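Local coordinates for extracellular solute-binding protein (Bordetella parapertussis, PDB 3PU5), which probably serves as a periplasmic solute-binding protein, capturing a small ligand, perhaps a polyamine, for delivery to an ABC transporter, at residues F132-G142 / T180-I188. Sequence-based numbering, arbitrary orientation.
Sequences FVERTVAGEFG and TLERMKPHI
The bend of the selenomethionine M184 at chi3 (59°) brings its terminal CE against the ring of F132, which its own chi1, with CG anti to the backbone N, sends to that methyl. CE comes 3.6 Å from F132 CE2. Further back, M184 SE lies 3.9 Å from V133 CG2 and CG meets a methyl of V137. With T136 as the fourth wall, this is a knob-into-hole fit between the helical segments 132-138 and 180-184, whose axes approach to 9.3 Å at 37°. Beside the knob, T180 CG2 packs on V133 CG1 at 3.7 Å.

A salt bridge closes the outer flank. R183 presents the end of its guanidinium to E134, with NH2 2.7 Å from OE1. NH1 lies 3.2 Å from OE2, and both oxygens are met on their syn sides but out of the carboxylate plane, in keeping with the 30° between the two planes. V137 CG2 lies over one face of the guanidinium, displaced toward its rim, and Y167 also hydrogen-bonds E134 OE2, tying the pair to helix 156-167.

In the 3-10 segment 185-187, the ring of H187 lies between T136 O, 3.2 Å above the centre of one face, and P186 CB over the opposite face. The Schellman motif at G139 ends the first helix, and the type I turn G139-G142 leaves G142 O 3.4 Å from H187 CB. F132 and T136 also touch V145 on strand 145-148, which runs parallel to strand 188-192. Neighbouring helices that each lead into parallel strands of one sheet are characteristic of the alpha/beta lobes of periplasmic binding proteins.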
loop_
_atom_site.group_PDB
_atom_site.type_symbol
_atom_site.label_atom_id
_atom_site.label_comp_id
_atom_site.label_asym_id
_atom_site.label_seq_id
_atom_site.Cartn_x
_atom_site.Cartn_y
_atom_site.Cartn_z
ATOM N N PHE A 132 -19.138 9.411 4.675
ATOM C CA PHE A 132 -18.350 9.375 5.904
ATOM C C PHE A 132 -18.080 10.780 6.448
ATOM O O PHE A 132 -18.298 11.060 7.629
ATOM C CB PHE A 132 -17.026 8.646 5.640
ATOM C CG PHE A 132 -16.049 8.723 6.780
ATOM C CD1 PHE A 132 -16.428 8.356 8.057
ATOM C CD2 PHE A 132 -14.744 9.153 6.567
ATOM C CE1 PHE A 132 -15.521 8.423 9.113
ATOM C CE2 PHE A 132 -13.833 9.221 7.618
ATOM C CZ PHE A 132 -14.224 8.852 8.891
ATOM N N VAL A 133 -17.592 11.662 5.584
ATOM C CA VAL A 133 -17.303 13.037 5.988
ATOM C C VAL A 133 -18.557 13.800 6.434
ATOM O O VAL A 133 -18.603 14.356 7.527
ATOM C CB VAL A 133 -16.598 13.830 4.857
ATOM C CG1 VAL A 133 -16.462 15.307 5.241
ATOM C CG2 VAL A 133 -15.246 13.221 4.544
ATOM N N GLU A 134 -19.575 13.819 5.587
ATOM C CA GLU A 134 -20.741 14.652 5.842
ATOM C C GLU A 134 -21.532 14.157 7.042
ATOM O O GLU A 134 -22.048 14.956 7.807
ATOM C CB GLU A 134 -21.638 14.736 4.607
ATOM C CG GLU A 134 -20.970 15.368 3.399
ATOM C CD GLU A 134 -20.439 16.772 3.662
ATOM O OE1 GLU A 134 -20.986 17.483 4.537
ATOM O OE2 GLU A 134 -19.466 17.169 2.982
ATOM N N ARG A 135 -21.628 12.840 7.210
ATOM C CA ARG A 135 -22.309 12.291 8.378
ATOM C C ARG A 135 -21.502 12.552 9.661
ATOM O O ARG A 135 -22.074 12.819 10.728
ATOM C CB ARG A 135 -22.639 10.801 8.186
ATOM C CG ARG A 135 -23.780 10.555 7.187
ATOM C CD ARG A 135 -24.093 9.066 7.003
ATOM N NE ARG A 135 -24.651 8.451 8.207
ATOM C CZ ARG A 135 -24.939 7.155 8.326
ATOM N NH1 ARG A 135 -24.725 6.331 7.306
ATOM N NH2 ARG A 135 -25.444 6.680 9.461
ATOM N N THR A 136 -20.175 12.489 9.564
ATOM C CA THR A 136 -19.342 12.846 10.716
ATOM C C THR A 136 -19.605 14.290 11.154
ATOM O O THR A 136 -19.857 14.568 12.323
ATOM C CB THR A 136 -17.846 12.686 10.402
ATOM O OG1 THR A 136 -17.556 11.301 10.193
ATOM C CG2 THR A 136 -16.993 13.221 11.558
ATOM N N VAL A 137 -19.538 15.204 10.193
ATOM C CA VAL A 137 -19.731 16.632 10.430
ATOM C C VAL A 137 -21.148 16.946 10.968
ATOM O O VAL A 137 -21.327 17.866 11.772
ATOM C CB VAL A 137 -19.414 17.427 9.126
ATOM C CG1 VAL A 137 -19.683 18.910 9.290
ATOM C CG2 VAL A 137 -17.961 17.170 8.701
ATOM N N ALA A 138 -22.143 16.171 10.544
ATOM C CA ALA A 138 -23.519 16.366 11.015
ATOM C C ALA A 138 -23.680 15.859 12.444
ATOM O O ALA A 138 -24.696 16.113 13.087
ATOM C CB ALA A 138 -24.523 15.669 10.095
ATOM N N GLY A 139 -22.677 15.130 12.923
ATOM C CA GLY A 139 -22.664 14.657 14.296
ATOM C C GLY A 139 -23.363 13.325 14.479
ATOM O O GLY A 139 -23.641 12.913 15.606
ATOM N N GLU A 140 -23.642 12.646 13.372
ATOM C CA GLU A 140 -24.367 11.379 13.418
ATOM C C GLU A 140 -23.617 10.236 14.107
ATOM O O GLU A 140 -24.234 9.284 14.583
ATOM C CB GLU A 140 -24.802 10.954 12.012
ATOM C CG GLU A 140 -25.714 11.957 11.318
ATOM C CD GLU A 140 -26.243 11.421 9.993
ATOM O OE1 GLU A 140 -26.165 10.189 9.783
ATOM O OE2 GLU A 140 -26.729 12.228 9.168
ATOM N N PHE A 141 -22.289 10.316 14.154
ATOM C CA PHE A 141 -21.509 9.284 14.820
ATOM C C PHE A 141 -21.040 9.748 16.201
ATOM O O PHE A 141 -20.234 9.078 16.843
ATOM C CB PHE A 141 -20.299 8.864 13.958
ATOM C CG PHE A 141 -20.647 8.561 12.517
ATOM C CD1 PHE A 141 -21.708 7.715 12.209
ATOM C CD2 PHE A 141 -19.910 9.117 11.474
ATOM C CE1 PHE A 141 -22.032 7.428 10.884
ATOM C CE2 PHE A 141 -20.224 8.834 10.145
ATOM C CZ PHE A 141 -21.284 7.983 9.851
ATOM N N GLY A 142 -21.538 10.895 16.661
ATOM C CA GLY A 142 -21.083 11.436 17.928
ATOM C C GLY A 142 -19.597 11.747 17.861
ATOM O O GLY A 142 -19.091 12.172 16.827
ATOM N N THR A 180 -11.417 20.052 4.978
ATOM C CA THR A 180 -12.365 18.954 5.168
ATOM C C THR A 180 -12.187 18.333 6.545
ATOM O O THR A 180 -13.144 18.187 7.301
ATOM C CB THR A 180 -12.194 17.858 4.092
ATOM O OG1 THR A 180 -12.479 18.413 2.804
ATOM C CG2 THR A 180 -13.145 16.710 4.332
ATOM N N LEU A 181 -10.951 17.976 6.874
ATOM C CA LEU A 181 -10.661 17.351 8.159
ATOM C C LEU A 181 -10.977 18.298 9.310
ATOM O O LEU A 181 -11.423 17.879 10.388
ATOM C CB LEU A 181 -9.199 16.907 8.215
ATOM C CG LEU A 181 -8.760 16.202 9.497
ATOM C CD1 LEU A 181 -9.538 14.895 9.689
ATOM C CD2 LEU A 181 -7.265 15.941 9.441
ATOM N N GLU A 182 -10.760 19.586 9.073
ATOM C CA GLU A 182 -11.036 20.589 10.091
ATOM C C GLU A 182 -12.524 20.593 10.445
ATOM O O GLU A 182 -12.888 20.821 11.590
ATOM C CB GLU A 182 -10.589 21.973 9.619
ATOM C CG GLU A 182 -10.693 23.035 10.687
ATOM C CD GLU A 182 -9.997 24.326 10.296
ATOM O OE1 GLU A 182 -9.834 24.575 9.082
ATOM O OE2 GLU A 182 -9.611 25.088 11.206
ATOM N N ARG A 183 -13.371 20.335 9.453
ATOM C CA ARG A 183 -14.817 20.194 9.669
ATOM C C ARG A 183 -15.136 18.985 10.550
ATOM O O ARG A 183 -16.097 18.988 11.324
ATOM C CB ARG A 183 -15.542 20.051 8.320
ATOM C CG ARG A 183 -15.514 21.310 7.430
ATOM C CD ARG A 183 -16.057 21.010 6.035
ATOM N NE ARG A 183 -17.461 20.628 6.103
ATOM C CZ ARG A 183 -18.025 19.693 5.350
ATOM N NH1 ARG A 183 -17.308 19.017 4.453
ATOM N NH2 ARG A 183 -19.314 19.427 5.504
HETATM N N MSE A 184 -14.323 17.941 10.433
HETATM C CA MSE A 184 -14.574 16.696 11.154
HETATM C C MSE A 184 -13.951 16.705 12.541
HETATM O O MSE A 184 -14.357 15.936 13.421
HETATM C CB MSE A 184 -14.019 15.506 10.372
HETATM C CG MSE A 184 -14.567 15.370 8.962
HETATM SE SE MSE A 184 -13.503 14.050 7.961
HETATM C CE MSE A 184 -13.770 12.512 9.114
ATOM N N LYS A 185 -12.967 17.582 12.731
ATOM C CA LYS A 185 -12.127 17.574 13.934
ATOM C C LYS A 185 -12.865 17.452 15.287
ATOM O O LYS A 185 -12.404 16.735 16.175
ATOM C CB LYS A 185 -11.175 18.782 13.945
ATOM C CG LYS A 185 -10.142 18.723 15.066
ATOM C CD LYS A 185 -9.119 19.852 14.989
ATOM C CE LYS A 185 -9.759 21.213 15.215
ATOM N NZ LYS A 185 -8.734 22.301 15.195
ATOM N N PRO A 186 -14.000 18.156 15.453
ATOM C CA PRO A 186 -14.722 18.094 16.732
ATOM C C PRO A 186 -15.199 16.694 17.104
ATOM O O PRO A 186 -15.424 16.422 18.288
ATOM C CB PRO A 186 -15.945 18.991 16.491
ATOM C CG PRO A 186 -15.524 19.925 15.409
ATOM C CD PRO A 186 -14.594 19.133 14.529
ATOM N N HIS A 187 -15.361 15.834 16.100
ATOM C CA HIS A 187 -15.966 14.525 16.281
ATOM C C HIS A 187 -14.942 13.411 16.304
ATOM O O HIS A 187 -15.299 12.254 16.443
ATOM C CB HIS A 187 -16.977 14.293 15.178
ATOM C CG HIS A 187 -17.867 15.469 14.958
ATOM N ND1 HIS A 187 -17.671 16.373 13.936
ATOM C CD2 HIS A 187 -18.913 15.938 15.680
ATOM C CE1 HIS A 187 -18.577 17.331 14.019
ATOM N NE2 HIS A 187 -19.349 17.084 15.064
ATOM N N ILE A 188 -13.670 13.778 16.181
ATOM C CA ILE A 188 -12.575 12.815 16.193
ATOM C C ILE A 188 -11.972 12.708 17.589
ATOM O O ILE A 188 -11.516 13.703 18.157
ATOM C CB ILE A 188 -11.493 13.191 15.147
ATOM C CG1 ILE A 188 -12.050 12.976 13.741
ATOM C CG2 ILE A 188 -10.218 12.358 15.346
ATOM C CD1 ILE A 188 -11.288 13.703 12.642
#